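Local coordinates for OBCA, Oxalate Biosynthetic Component A (Burkholderia glumae, PDB 4NNB), which belongs to a family of TIM-barrel enzymes and holds a magnesium ion and an oxaloacetate ion in a barrel that carries a smaller N-terminal domain, at residues L133-Y138 and G146-E151; Y200-P205 and T209-R214; R233-I238 and V243-S248. One frame throughout, in Å; residues are numbered along the deposited sequence.

Interaction 1 (L133-Y138 and G146-E151); sequences LQLTTY and GDLLWE
L135 and L148 meet through their CD1 methyls, 3.8 Å apart, and this is the close apolar part of the contact. Both side chains set out toward the opposite segment, each with CG beside its own backbone N (chi1 -69° in L135, -56° in L148), and they cross at about a right angle. The two CA atoms still stand 8.0 Å apart, and F115 of strand 114-115 packs against both leucines. A second, more polar touch lies at the end of the helix: the carbonyl O of Y138 sits 3.1 Å from W150 CZ3, approaching the indole obliquely, while W150 NE1 is hydrogen-bonded to the carbonyl of R154. The arrangement is a helix C-terminus laid against a small antiparallel sheet, in which strand 148-149 runs between strands 114-115 and 141-142 in the N-terminal domain. Y138 is the first residue to leave helical geometry. Its ring turns away from strand 148-149: Q134 NE2 lies 3.2 Å above one face, offset toward the rim, H157 stacks on the ring, and the hydroxyl is held by W191, among others. Just before it, T137 OG1 donates a hydrogen bond to L133 O at 2.6 Å, on the opposite face of that carbonyl from T137 N. Away from the helix the strand is nearer solvent: L149, partly exposed, lies on H114 and S143, and E151 is exposed.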
ATOM      1  N   LEU A 133     -12.873  10.307  -0.579  1.00 24.90           N
ATOM      2  CA  LEU A 133     -12.001   9.258  -0.049  1.00 29.13           C
ATOM      3  C   LEU A 133     -12.734   8.389   0.980  1.00 25.31           C
ATOM      4  O   LEU A 133     -12.596   7.167   0.984  1.00 25.41           O
ATOM      5  CB  LEU A 133     -10.709   9.857   0.529  1.00 26.33           C
ATOM      6  CG  LEU A 133      -9.771  10.435  -0.543  1.00 30.16           C
ATOM      7  CD1 LEU A 133      -8.765  11.404   0.076  1.00 32.36           C
ATOM      8  CD2 LEU A 133      -9.040   9.325  -1.346  1.00 30.64           C
ATOM      9  N   GLN A 134     -13.536   9.010   1.837  1.00 25.76           N
ATOM     10  CA  GLN A 134     -14.256   8.229   2.833  1.00 27.76           C
ATOM     11  C   GLN A 134     -15.264   7.277   2.182  1.00 26.22           C
ATOM     12  O   GLN A 134     -15.312   6.091   2.514  1.00 24.87           O
ATOM     13  CB  GLN A 134     -14.963   9.128   3.843  1.00 27.42           C
ATOM     14  CG  GLN A 134     -15.563   8.328   4.987  1.00 27.22           C
ATOM     15  CD  GLN A 134     -14.512   7.576   5.773  1.00 29.30           C
ATOM     16  OE1 GLN A 134     -13.714   8.177   6.497  1.00 30.63           O
ATOM     17  NE2 GLN A 134     -14.491   6.254   5.625  1.00 28.47           N
ATOM     18  N   LEU A 135     -16.065   7.798   1.261  1.00 24.06           N
ATOM     19  CA  LEU A 135     -17.097   6.987   0.624  1.00 25.52           C
ATOM     20  C   LEU A 135     -16.524   5.927  -0.324  1.00 26.60           C
ATOM     21  O   LEU A 135     -17.054   4.824  -0.409  1.00 25.38           O
ATOM     22  CB  LEU A 135     -18.133   7.871  -0.086  1.00 25.14           C
ATOM     23  CG  LEU A 135     -19.041   8.709   0.834  1.00 27.55           C
ATOM     24  CD1 LEU A 135     -20.108   9.447   0.034  1.00 27.07           C
ATOM     25  CD2 LEU A 135     -19.688   7.853   1.909  1.00 24.81           C
ATOM     26  N   THR A 136     -15.447   6.250  -1.036  1.00 23.36           N
ATOM     27  CA  THR A 136     -14.818   5.230  -1.883  1.00 22.59           C
ATOM     28  C   THR A 136     -14.075   4.178  -1.052  1.00 25.47           C
ATOM     29  O   THR A 136     -13.873   3.059  -1.526  1.00 28.73           O
ATOM     30  CB  THR A 136     -13.909   5.804  -3.007  1.00 24.76           C
ATOM     31  OG1 THR A 136     -12.886   6.635  -2.445  1.00 26.80           O
ATOM     32  CG2 THR A 136     -14.732   6.607  -4.019  1.00 24.93           C
ATOM     33  N   THR A 137     -13.681   4.533   0.174  1.00 25.45           N
ATOM     34  CA  THR A 137     -13.154   3.556   1.132  1.00 27.10           C
ATOM     35  C   THR A 137     -14.273   2.592   1.512  1.00 28.18           C
ATOM     36  O   THR A 137     -14.037   1.410   1.758  1.00 25.80           O
ATOM     37  CB  THR A 137     -12.605   4.235   2.413  1.00 29.14           C
ATOM     38  OG1 THR A 137     -11.509   5.091   2.072  1.00 29.93           O
ATOM     39  CG2 THR A 137     -12.120   3.202   3.436  1.00 29.55           C
ATOM     40  N   TYR A 138     -15.500   3.108   1.541  1.00 27.11           N
ATOM     41  CA  TYR A 138     -16.669   2.304   1.862  1.00 27.17           C
ATOM     42  C   TYR A 138     -17.240   1.582   0.630  1.00 24.82           C
ATOM     43  O   TYR A 138     -18.328   1.016   0.693  1.00 28.30           O
ATOM     44  CB  TYR A 138     -17.755   3.186   2.487  1.00 27.53           C
ATOM     45  CG  TYR A 138     -17.503   3.625   3.914  1.00 27.38           C
ATOM     46  CD1 TYR A 138     -16.543   3.012   4.714  1.00 29.05           C
ATOM     47  CD2 TYR A 138     -18.240   4.670   4.464  1.00 28.09           C
ATOM     48  CE1 TYR A 138     -16.341   3.431   6.029  1.00 29.45           C
ATOM     49  CE2 TYR A 138     -18.046   5.090   5.747  1.00 28.53           C
ATOM     50  CZ  TYR A 138     -17.111   4.475   6.531  1.00 31.66           C
ATOM     51  OH  TYR A 138     -16.947   4.922   7.817  1.00 33.83           O
ATOM     52  N   GLY A 146     -19.042  11.644 -12.900  1.00 33.52           N
ATOM     53  CA  GLY A 146     -18.348  12.158 -11.734  1.00 29.14           C
ATOM     54  C   GLY A 146     -19.202  12.189 -10.480  1.00 29.89           C
ATOM     55  O   GLY A 146     -18.852  12.874  -9.518  1.00 29.83           O
ATOM     56  N   ASP A 147     -20.321  11.468 -10.494  1.00 28.13           N
ATOM     57  CA  ASP A 147     -21.143  11.308  -9.298  1.00 28.60           C
ATOM     58  C   ASP A 147     -20.593  10.144  -8.475  1.00 31.19           C
ATOM     59  O   ASP A 147     -19.992   9.231  -9.034  1.00 29.97           O
ATOM     60  CB  ASP A 147     -22.597  10.963  -9.664  1.00 30.35           C
ATOM     61  CG  ASP A 147     -23.248  11.995 -10.577  1.00 34.86           C
ATOM     62  OD1 ASP A 147     -24.027  11.570 -11.455  1.00 35.21           O
ATOM     63  OD2 ASP A 147     -22.989  13.205 -10.423  1.00 28.39           O
ATOM     64  N   LEU A 148     -20.807  10.162  -7.162  1.00 25.76           N
ATOM     65  CA  LEU A 148     -20.531   8.980  -6.346  1.00 28.03           C
ATOM     66  C   LEU A 148     -21.772   8.103  -6.268  1.00 35.23           C
ATOM     67  O   LEU A 148     -22.877   8.599  -6.029  1.00 32.19           O
ATOM     68  CB  LEU A 148     -20.100   9.354  -4.937  1.00 28.28           C
ATOM     69  CG  LEU A 148     -18.900  10.273  -4.773  1.00 29.28           C
ATOM     70  CD1 LEU A 148     -18.576  10.440  -3.289  1.00 27.55           C
ATOM     71  CD2 LEU A 148     -17.698   9.746  -5.545  1.00 36.93           C
ATOM     72  N   LEU A 149     -21.583   6.798  -6.466  1.00 31.05           N
ATOM     73  CA  LEU A 149     -22.692   5.849  -6.481  1.00 32.80           C
ATOM     74  C   LEU A 149     -22.406   4.673  -5.556  1.00 33.41           C
ATOM     75  O   LEU A 149     -21.284   4.171  -5.522  1.00 30.07           O
ATOM     76  CB  LEU A 149     -22.905   5.323  -7.905  1.00 33.68           C
ATOM     77  CG  LEU A 149     -23.125   6.361  -9.011  1.00 36.73           C
ATOM     78  CD1 LEU A 149     -23.495   5.694 -10.323  1.00 41.17           C
ATOM     79  CD2 LEU A 149     -24.207   7.334  -8.604  1.00 38.71           C
ATOM     80  N   TRP A 150     -23.416   4.227  -4.814  1.00 30.48           N
ATOM     81  CA  TRP A 150     -23.327   2.950  -4.107  1.00 33.21           C
ATOM     82  C   TRP A 150     -24.188   1.955  -4.867  1.00 33.80           C
ATOM     83  O   TRP A 150     -25.392   2.147  -4.988  1.00 35.48           O
ATOM     84  CB  TRP A 150     -23.802   3.101  -2.666  1.00 28.57           C
ATOM     85  CG  TRP A 150     -23.909   1.822  -1.872  1.00 32.94           C
ATOM     86  CD1 TRP A 150     -25.052   1.255  -1.381  1.00 34.20           C
ATOM     87  CD2 TRP A 150     -22.828   0.972  -1.452  1.00 32.12           C
ATOM     88  NE1 TRP A 150     -24.749   0.110  -0.686  1.00 35.57           N
ATOM     89  CE2 TRP A 150     -23.396  -0.088  -0.714  1.00 32.89           C
ATOM     90  CE3 TRP A 150     -21.445   1.001  -1.634  1.00 28.47           C
ATOM     91  CZ2 TRP A 150     -22.618  -1.113  -0.156  1.00 37.04           C
ATOM     92  CZ3 TRP A 150     -20.676  -0.017  -1.082  1.00 30.13           C
ATOM     93  CH2 TRP A 150     -21.263  -1.054  -0.344  1.00 32.20           C
ATOM     94  N   GLU A 151     -23.565   0.913  -5.409  1.00 33.47           N
ATOM     95  CA  GLU A 151     -24.273  -0.005  -6.296  1.00 36.39           C
ATOM     96  C   GLU A 151     -24.658  -1.314  -5.620  1.00 36.41           C
ATOM     97  O   GLU A 151     -24.505  -2.391  -6.197  1.00 39.14           O
ATOM     98  CB  GLU A 151     -23.438  -0.276  -7.545  1.00 36.59           C
ATOM     99  CG  GLU A 151     -23.083   0.995  -8.313  1.00 34.45           C
ATOM    100  CD  GLU A 151     -22.440   0.709  -9.655  1.00 45.87           C
ATOM    101  OE1 GLU A 151     -21.528  -0.140  -9.717  1.00 48.18           O
ATOM    102  OE2 GLU A 151     -22.848   1.339 -10.652  1.00 54.42           O
TER

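Interaction 2 (Y200-P205 and T209-R214); sequences YLPITP and TEETIR
P202 and P205 make the direct contacts with 209-214, P202 from the loop and P205 from the first turn of helix 205-217, and Y200 adds a link through water. The Y200 carbonyl O accepts from a water 2.9 Å away, which also donates, weakly, to E211 OE1 at 2.8 Å. The other carboxylate oxygen, E211 OE2, takes the backbone N of W496, so the acid end of E211 has a partner on each oxygen. P202 follows, its ring directed at the helix: CG lies 4.0 Å from E211 CB and slightly farther from E211 CG. E211 carries its CG anti to the backbone N (chi1 -179°) and bends at chi2, which lays the start of the chain against the proline and brings the carboxylate round to the water. T204 is the N-cap, its OG1 accepting from the backbone N of A207. The CB bond of P205 is directed away from 209-214, yet its carbonyl O receives two hydrogen bonds from T209. T209 N gives the ordinary helical bond at 2.9 Å. T209 OG1, beside its own backbone N (chi1 -64°), donates at 2.8 Å from the opposite face of the carbonyl plane, so the hydroxyl is satisfied inside the helix. Helix 205-217 leads into barrel strand 222-229, the parallel neighbour of strand 5-10, with the N-terminal domain inserted in the long connection between these strands. M264 of helix 255-268 packs on P205 and T209, while T212 touches V223 and L225 of strand 222-229.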
ATOM      1  N   TYR A 200     -10.627  -3.201  -1.402  1.00 21.58           N
ATOM      2  CA  TYR A 200     -10.106  -4.037  -2.491  1.00 24.15           C
ATOM      3  C   TYR A 200      -8.736  -4.684  -2.201  1.00 24.96           C
ATOM      4  O   TYR A 200      -8.157  -5.333  -3.075  1.00 21.17           O
ATOM      5  CB  TYR A 200     -10.026  -3.233  -3.790  1.00 25.29           C
ATOM      6  CG  TYR A 200     -11.257  -2.410  -4.064  1.00 23.94           C
ATOM      7  CD1 TYR A 200     -12.473  -3.026  -4.347  1.00 25.18           C
ATOM      8  CD2 TYR A 200     -11.209  -1.019  -4.027  1.00 23.44           C
ATOM      9  CE1 TYR A 200     -13.626  -2.269  -4.605  1.00 28.46           C
ATOM     10  CE2 TYR A 200     -12.358  -0.246  -4.282  1.00 23.70           C
ATOM     11  CZ  TYR A 200     -13.561  -0.883  -4.566  1.00 29.29           C
ATOM     12  OH  TYR A 200     -14.704  -0.145  -4.820  1.00 28.65           O
ATOM     13  N   LEU A 201      -8.218  -4.499  -0.991  1.00 20.99           N
ATOM     14  CA  LEU A 201      -6.941  -5.114  -0.620  1.00 23.66           C
ATOM     15  C   LEU A 201      -7.044  -6.637  -0.552  1.00 22.45           C
ATOM     16  O   LEU A 201      -7.849  -7.175   0.214  1.00 22.91           O
ATOM     17  CB  LEU A 201      -6.462  -4.600   0.738  1.00 22.25           C
ATOM     18  CG  LEU A 201      -5.011  -5.003   1.039  1.00 24.35           C
ATOM     19  CD1 LEU A 201      -4.054  -4.088   0.282  1.00 23.20           C
ATOM     20  CD2 LEU A 201      -4.732  -4.981   2.550  1.00 24.12           C
ATOM     21  N   PRO A 202      -6.215  -7.342  -1.339  1.00 22.99           N
ATOM     22  CA  PRO A 202      -6.243  -8.813  -1.336  1.00 24.81           C
ATOM     23  C   PRO A 202      -5.357  -9.407  -0.250  1.00 27.25           C
ATOM     24  O   PRO A 202      -4.140  -9.164  -0.212  1.00 21.79           O
ATOM     25  CB  PRO A 202      -5.696  -9.183  -2.716  1.00 22.36           C
ATOM     26  CG  PRO A 202      -4.744  -8.031  -3.059  1.00 25.16           C
ATOM     27  CD  PRO A 202      -5.250  -6.797  -2.316  1.00 23.15           C
ATOM     28  N   ILE A 203      -5.969 -10.193   0.628  1.00 23.77           N
ATOM     29  CA  ILE A 203      -5.224 -10.765   1.742  1.00 28.33           C
ATOM     30  C   ILE A 203      -5.304 -12.291   1.810  1.00 28.24           C
ATOM     31  O   ILE A 203      -4.759 -12.906   2.724  1.00 28.30           O
ATOM     32  CB  ILE A 203      -5.670 -10.146   3.064  1.00 23.26           C
ATOM     33  CG1 ILE A 203      -7.153 -10.428   3.336  1.00 28.29           C
ATOM     34  CG2 ILE A 203      -5.408  -8.646   3.049  1.00 24.96           C
ATOM     35  CD1 ILE A 203      -7.625  -9.862   4.671  1.00 33.08           C
ATOM     36  N   THR A 204      -5.964 -12.894   0.828  1.00 27.32           N
ATOM     37  CA  THR A 204      -6.092 -14.349   0.783  1.00 28.81           C
ATOM     38  C   THR A 204      -5.436 -14.870  -0.484  1.00 29.83           C
ATOM     39  O   THR A 204      -5.256 -14.112  -1.446  1.00 27.36           O
ATOM     40  CB  THR A 204      -7.569 -14.788   0.801  1.00 33.15           C
ATOM     41  OG1 THR A 204      -8.203 -14.361  -0.406  1.00 28.17           O
ATOM     42  CG2 THR A 204      -8.292 -14.199   1.993  1.00 29.81           C
ATOM     43  N   PRO A 205      -5.066 -16.162  -0.494  1.00 29.38           N
ATOM     44  CA  PRO A 205      -4.438 -16.721  -1.697  1.00 28.60           C
ATOM     45  C   PRO A 205      -5.265 -16.496  -2.960  1.00 29.51           C
ATOM     46  O   PRO A 205      -4.697 -16.169  -4.013  1.00 28.28           O
ATOM     47  CB  PRO A 205      -4.352 -18.213  -1.375  1.00 33.31           C
ATOM     48  CG  PRO A 205      -4.179 -18.250   0.127  1.00 32.10           C
ATOM     49  CD  PRO A 205      -5.033 -17.107   0.644  1.00 30.08           C
ATOM     50  N   THR A 209      -3.994 -14.030  -5.877  1.00 27.63           N
ATOM     51  CA  THR A 209      -3.828 -14.587  -7.216  1.00 26.81           C
ATOM     52  C   THR A 209      -4.576 -13.750  -8.254  1.00 24.14           C
ATOM     53  O   THR A 209      -4.019 -13.396  -9.294  1.00 24.15           O
ATOM     54  CB  THR A 209      -4.326 -16.052  -7.290  1.00 31.58           C
ATOM     55  OG1 THR A 209      -3.522 -16.871  -6.436  1.00 31.83           O
ATOM     56  CG2 THR A 209      -4.229 -16.585  -8.712  1.00 29.80           C
ATOM     57  N   GLU A 210      -5.830 -13.429  -7.968  1.00 28.16           N
ATOM     58  CA  GLU A 210      -6.656 -12.710  -8.941  1.00 29.29           C
ATOM     59  C   GLU A 210      -6.093 -11.320  -9.223  1.00 29.08           C
ATOM     60  O   GLU A 210      -6.015 -10.901 -10.379  1.00 28.13           O
ATOM     61  CB  GLU A 210      -8.114 -12.634  -8.471  1.00 32.06           C
ATOM     62  CG  GLU A 210      -9.033 -11.845  -9.403  1.00 33.76           C
ATOM     63  CD  GLU A 210      -9.174 -12.501 -10.770  1.00 43.09           C
ATOM     64  OE1 GLU A 210      -8.984 -13.734 -10.860  1.00 40.41           O
ATOM     65  OE2 GLU A 210      -9.479 -11.784 -11.752  1.00 45.44           O
ATOM     66  N   GLU A 211      -5.647 -10.625  -8.176  1.00 26.62           N
ATOM     67  CA  GLU A 211      -5.078  -9.283  -8.350  1.00 24.92           C
ATOM     68  C   GLU A 211      -3.745  -9.321  -9.086  1.00 25.99           C
ATOM     69  O   GLU A 211      -3.465  -8.457  -9.928  1.00 25.31           O
ATOM     70  CB  GLU A 211      -4.945  -8.554  -6.996  1.00 25.55           C
ATOM     71  CG  GLU A 211      -4.377  -7.152  -7.109  1.00 23.32           C
ATOM     72  CD  GLU A 211      -5.297  -6.202  -7.890  1.00 26.54           C
ATOM     73  OE1 GLU A 211      -6.525  -6.229  -7.665  1.00 25.29           O
ATOM     74  OE2 GLU A 211      -4.786  -5.429  -8.722  1.00 30.19           O
ATOM     75  N   THR A 212      -2.927 -10.330  -8.783  1.00 25.62           N
ATOM     76  CA  THR A 212      -1.660 -10.525  -9.487  1.00 22.31           C
ATOM     77  C   THR A 212      -1.890 -10.664 -10.995  1.00 26.39           C
ATOM     78  O   THR A 212      -1.235 -10.007 -11.809  1.00 24.30           O
ATOM     79  CB  THR A 212      -0.920 -11.795  -8.962  1.00 22.41           C
ATOM     80  OG1 THR A 212      -0.566 -11.593  -7.585  1.00 24.20           O
ATOM     81  CG2 THR A 212       0.338 -12.066  -9.762  1.00 23.14           C
ATOM     82  N   ILE A 213      -2.810 -11.541 -11.363  1.00 25.00           N
ATOM     83  CA  ILE A 213      -3.129 -11.756 -12.771  1.00 27.36           C
ATOM     84  C   ILE A 213      -3.715 -10.507 -13.437  1.00 25.38           C
ATOM     85  O   ILE A 213      -3.280 -10.123 -14.527  1.00 27.07           O
ATOM     86  CB  ILE A 213      -4.057 -12.958 -12.928  1.00 27.62           C
ATOM     87  CG1 ILE A 213      -3.255 -14.229 -12.655  1.00 30.00           C
ATOM     88  CG2 ILE A 213      -4.637 -13.010 -14.350  1.00 32.25           C
ATOM     89  CD1 ILE A 213      -4.077 -15.320 -12.103  1.00 35.09           C
ATOM     90  N   ARG A 214      -4.673  -9.861 -12.780  1.00 23.92           N
ATOM     91  CA  ARG A 214      -5.205  -8.607 -13.310  1.00 29.38           C
ATOM     92  C   ARG A 214      -4.133  -7.537 -13.460  1.00 28.36           C
ATOM     93  O   ARG A 214      -4.112  -6.821 -14.457  1.00 24.67           O
ATOM     94  CB  ARG A 214      -6.350  -8.077 -12.443  1.00 29.18           C
ATOM     95  CG  ARG A 214      -7.552  -8.996 -12.405  1.00 34.68           C
ATOM     96  CD  ARG A 214      -8.815  -8.181 -12.371  1.00 46.82           C
ATOM     97  NE  ARG A 214      -8.837  -7.200 -13.454  1.00 45.92           N
ATOM     98  CZ  ARG A 214      -9.700  -6.196 -13.529  1.00 44.05           C
ATOM     99  NH1 ARG A 214      -9.640  -5.344 -14.540  1.00 49.10           N
ATOM    100  NH2 ARG A 214     -10.617  -6.037 -12.586  1.00 49.46           N
TER
HETATM  101  O   HOH W   1      -6.510  -4.730  -5.343  1.00 23.75           O

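Interaction 3 (R233-I238 and V243-S248); sequences RRRIEI and VVTVGS
The guanidinium of R235 rests one face on V243 CG1, which lies 3.5 Å from its plane and over its centre. R233 uses a face too, but off centre: T245 CG2 is 3.8 Å from the plane, toward the rim of the group. R234 is turned differently, meeting V246 CG2 with its edge, the methyl lying in the plane 3.4 Å from NE; that NE is buried by the contact and has no partner in the model. R235 reaches V243 by bending at chi3 (64°), so that its end folds across the valine at about a right angle, whereas R234 stays extended from CG to NE. R234 and R235 lie on, and R233 just before, the first strand of a two-stranded antiparallel beta hairpin; the N-to-C directions of 234-238 and 243-246 differ by 150°. R234 with V246 and I236 with V244 are the hydrogen-bonded pairs, each with bonds in both directions; the shortest is I236 N to V244 O, 2.7 Å. R235 with T245 and E237 with V243 are non-hydrogen-bonded. Beside R235, E237 OE2 comes within 3.3 Å of V243 CG2, and T245 OG1 is hydrogen-bonded to E24 OE2. On the other face, I236 CD1 touches V246 CG2 at 4.0 Å, and V244 packs against E24, A25 and W54. R234 NH2 has a long, weak ion pair with D48.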
ATOM      1  N   ARG A 233      -8.773 -13.980  13.120  1.00 41.72           N
ATOM      2  CA  ARG A 233     -10.085 -13.447  12.727  1.00 43.78           C
ATOM      3  C   ARG A 233     -11.162 -13.873  13.725  1.00 48.38           C
ATOM      4  O   ARG A 233     -11.275 -15.048  14.059  1.00 46.53           O
ATOM      5  CB  ARG A 233     -10.468 -13.920  11.323  1.00 46.35           C
ATOM      6  CG  ARG A 233     -11.969 -13.906  11.060  1.00 53.56           C
ATOM      7  CD  ARG A 233     -12.309 -14.479   9.693  1.00 57.01           C
ATOM      8  NE  ARG A 233     -11.877 -13.591   8.619  1.00 66.74           N
ATOM      9  CZ  ARG A 233     -12.695 -13.059   7.716  1.00 68.15           C
ATOM     10  NH1 ARG A 233     -13.993 -13.329   7.746  1.00 65.10           N
ATOM     11  NH2 ARG A 233     -12.212 -12.261   6.776  1.00 71.51           N
ATOM     12  N   ARG A 234     -11.949 -12.923  14.211  1.00 44.47           N
ATOM     13  CA  ARG A 234     -13.027 -13.263  15.133  1.00 47.29           C
ATOM     14  C   ARG A 234     -14.239 -12.357  14.935  1.00 45.62           C
ATOM     15  O   ARG A 234     -14.101 -11.147  14.729  1.00 43.87           O
ATOM     16  CB  ARG A 234     -12.538 -13.234  16.585  1.00 50.40           C
ATOM     17  CG  ARG A 234     -12.239 -11.850  17.110  1.00 51.33           C
ATOM     18  CD  ARG A 234     -11.223 -11.861  18.247  1.00 58.70           C
ATOM     19  NE  ARG A 234     -10.776 -10.500  18.549  1.00 65.98           N
ATOM     20  CZ  ARG A 234      -9.892 -10.181  19.490  1.00 67.53           C
ATOM     21  NH1 ARG A 234      -9.342 -11.125  20.244  1.00 76.20           N
ATOM     22  NH2 ARG A 234      -9.560  -8.910  19.675  1.00 64.23           N
ATOM     23  N   ARG A 235     -15.422 -12.966  14.975  1.00 40.36           N
ATOM     24  CA  ARG A 235     -16.676 -12.259  14.759  1.00 43.10           C
ATOM     25  C   ARG A 235     -17.262 -11.782  16.087  1.00 44.49           C
ATOM     26  O   ARG A 235     -17.511 -12.585  16.985  1.00 43.52           O
ATOM     27  CB  ARG A 235     -17.673 -13.174  14.037  1.00 40.99           C
ATOM     28  CG  ARG A 235     -17.345 -13.411  12.571  1.00 39.55           C
ATOM     29  CD  ARG A 235     -18.150 -14.573  11.988  1.00 40.32           C
ATOM     30  NE  ARG A 235     -19.584 -14.318  11.972  1.00 42.62           N
ATOM     31  CZ  ARG A 235     -20.207 -13.643  11.012  1.00 47.18           C
ATOM     32  NH1 ARG A 235     -19.523 -13.151   9.986  1.00 48.76           N
ATOM     33  NH2 ARG A 235     -21.515 -13.459  11.078  1.00 48.76           N
ATOM     34  N   ILE A 236     -17.468 -10.473  16.209  1.00 43.78           N
ATOM     35  CA  ILE A 236     -18.060  -9.887  17.407  1.00 45.30           C
ATOM     36  C   ILE A 236     -19.522  -9.538  17.138  1.00 46.50           C
ATOM     37  O   ILE A 236     -19.819  -8.762  16.232  1.00 43.67           O
ATOM     38  CB  ILE A 236     -17.312  -8.611  17.840  1.00 42.23           C
ATOM     39  CG1 ILE A 236     -15.831  -8.908  18.078  1.00 43.89           C
ATOM     40  CG2 ILE A 236     -17.936  -8.017  19.095  1.00 44.76           C
ATOM     41  CD1 ILE A 236     -15.032  -7.690  18.498  1.00 41.85           C
ATOM     42  N   GLU A 237     -20.433 -10.106  17.924  1.00 45.73           N
ATOM     43  CA  GLU A 237     -21.855  -9.887  17.702  1.00 50.30           C
ATOM     44  C   GLU A 237     -22.397  -8.791  18.614  1.00 49.37           C
ATOM     45  O   GLU A 237     -22.147  -8.792  19.818  1.00 51.25           O
ATOM     46  CB  GLU A 237     -22.647 -11.185  17.880  1.00 52.86           C
ATOM     47  CG  GLU A 237     -24.115 -11.064  17.478  1.00 59.56           C
ATOM     48  CD  GLU A 237     -24.653 -12.323  16.815  1.00 68.73           C
ATOM     49  OE1 GLU A 237     -25.035 -13.265  17.540  1.00 70.74           O
ATOM     50  OE2 GLU A 237     -24.690 -12.365  15.567  1.00 71.82           O
ATOM     51  N   ILE A 238     -23.125  -7.850  18.024  1.00 49.89           N
ATOM     52  CA  ILE A 238     -23.649  -6.699  18.755  1.00 50.71           C
ATOM     53  C   ILE A 238     -25.145  -6.551  18.503  1.00 45.31           C
ATOM     54  O   ILE A 238     -25.568  -6.332  17.369  1.00 46.83           O
ATOM     55  CB  ILE A 238     -22.907  -5.414  18.351  1.00 51.42           C
ATOM     56  CG1 ILE A 238     -21.444  -5.501  18.799  1.00 55.53           C
ATOM     57  CG2 ILE A 238     -23.584  -4.188  18.946  1.00 50.42           C
ATOM     58  CD1 ILE A 238     -20.596  -4.315  18.409  1.00 51.46           C
ATOM     59  N   VAL A 243     -23.071  -8.354  13.130  1.00 43.97           N
ATOM     60  CA  VAL A 243     -21.711  -8.840  13.339  1.00 42.10           C
ATOM     61  C   VAL A 243     -20.652  -7.916  12.738  1.00 40.02           C
ATOM     62  O   VAL A 243     -20.772  -7.458  11.602  1.00 42.55           O
ATOM     63  CB  VAL A 243     -21.539 -10.265  12.762  1.00 49.57           C
ATOM     64  CG1 VAL A 243     -20.144 -10.802  13.046  1.00 45.43           C
ATOM     65  CG2 VAL A 243     -22.601 -11.196  13.327  1.00 50.68           C
ATOM     66  N   VAL A 244     -19.623  -7.639  13.525  1.00 34.17           N
ATOM     67  CA  VAL A 244     -18.435  -6.969  13.045  1.00 39.06           C
ATOM     68  C   VAL A 244     -17.265  -7.970  13.158  1.00 41.71           C
ATOM     69  O   VAL A 244     -17.177  -8.716  14.136  1.00 41.08           O
ATOM     70  CB  VAL A 244     -18.197  -5.664  13.840  1.00 38.14           C
ATOM     71  CG1 VAL A 244     -16.746  -5.262  13.816  1.00 43.25           C
ATOM     72  CG2 VAL A 244     -19.079  -4.536  13.275  1.00 40.97           C
ATOM     73  N   THR A 245     -16.402  -8.016  12.145  1.00 39.27           N
ATOM     74  CA  THR A 245     -15.269  -8.950  12.126  1.00 36.21           C
ATOM     75  C   THR A 245     -13.965  -8.194  12.355  1.00 36.95           C
ATOM     76  O   THR A 245     -13.671  -7.239  11.638  1.00 39.87           O
ATOM     77  CB  THR A 245     -15.184  -9.662  10.770  1.00 38.84           C
ATOM     78  OG1 THR A 245     -16.457 -10.237  10.454  1.00 35.49           O
ATOM     79  CG2 THR A 245     -14.110 -10.758  10.770  1.00 40.79           C
ATOM     80  N   VAL A 246     -13.193  -8.607  13.352  1.00 35.91           N
ATOM     81  CA  VAL A 246     -11.900  -7.979  13.625  1.00 36.53           C
ATOM     82  C   VAL A 246     -10.727  -8.939  13.385  1.00 37.49           C
ATOM     83  O   VAL A 246     -10.916 -10.156  13.296  1.00 38.75           O
ATOM     84  CB  VAL A 246     -11.833  -7.432  15.047  1.00 37.58           C
ATOM     85  CG1 VAL A 246     -12.928  -6.414  15.259  1.00 40.18           C
ATOM     86  CG2 VAL A 246     -11.984  -8.561  16.050  1.00 40.11           C
ATOM     87  N   GLY A 247      -9.523  -8.379  13.285  1.00 37.11           N
ATOM     88  CA  GLY A 247      -8.326  -9.140  12.951  1.00 42.24           C
ATOM     89  C   GLY A 247      -7.146  -8.226  12.644  1.00 40.63           C
ATOM     90  O   GLY A 247      -7.323  -7.156  12.059  1.00 39.27           O
ATOM     91  N   SER A 248      -5.939  -8.639  13.028  1.00 38.97           N
ATOM     92  CA  SER A 248      -4.751  -7.806  12.837  1.00 33.45           C
ATOM     93  C   SER A 248      -4.343  -7.662  11.361  1.00 26.38           C
ATOM     94  O   SER A 248      -3.770  -6.646  10.974  1.00 35.21           O
ATOM     95  CB  SER A 248      -3.566  -8.382  13.613  1.00 36.57           C
ATOM     96  OG  SER A 248      -3.119  -9.603  13.019  1.00 38.33           O
TER

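Overall arrangement
The three contacts follow one another along the chain without touching. Interaction 1 lies in the N-terminal domain and interaction 2 at a helix of the barrel, their centres 21 Å apart and their nearest atoms about 5 Å. Interaction 3 is a hairpin, its centre 22 Å from that of interaction 2 (nearest atoms about 6 Å) and 24 Å from that of interaction 1 (nearest atoms about 11 Å). The helix of interaction 2 leads into strand 222-229, and the hairpin follows the same strand, which supplies H224 and H226 to the magnesium ion; E475 joins them there. The P202 side chain stays about 13 Å from the magnesium ion and about 14 Å from the oxaloacetate ion.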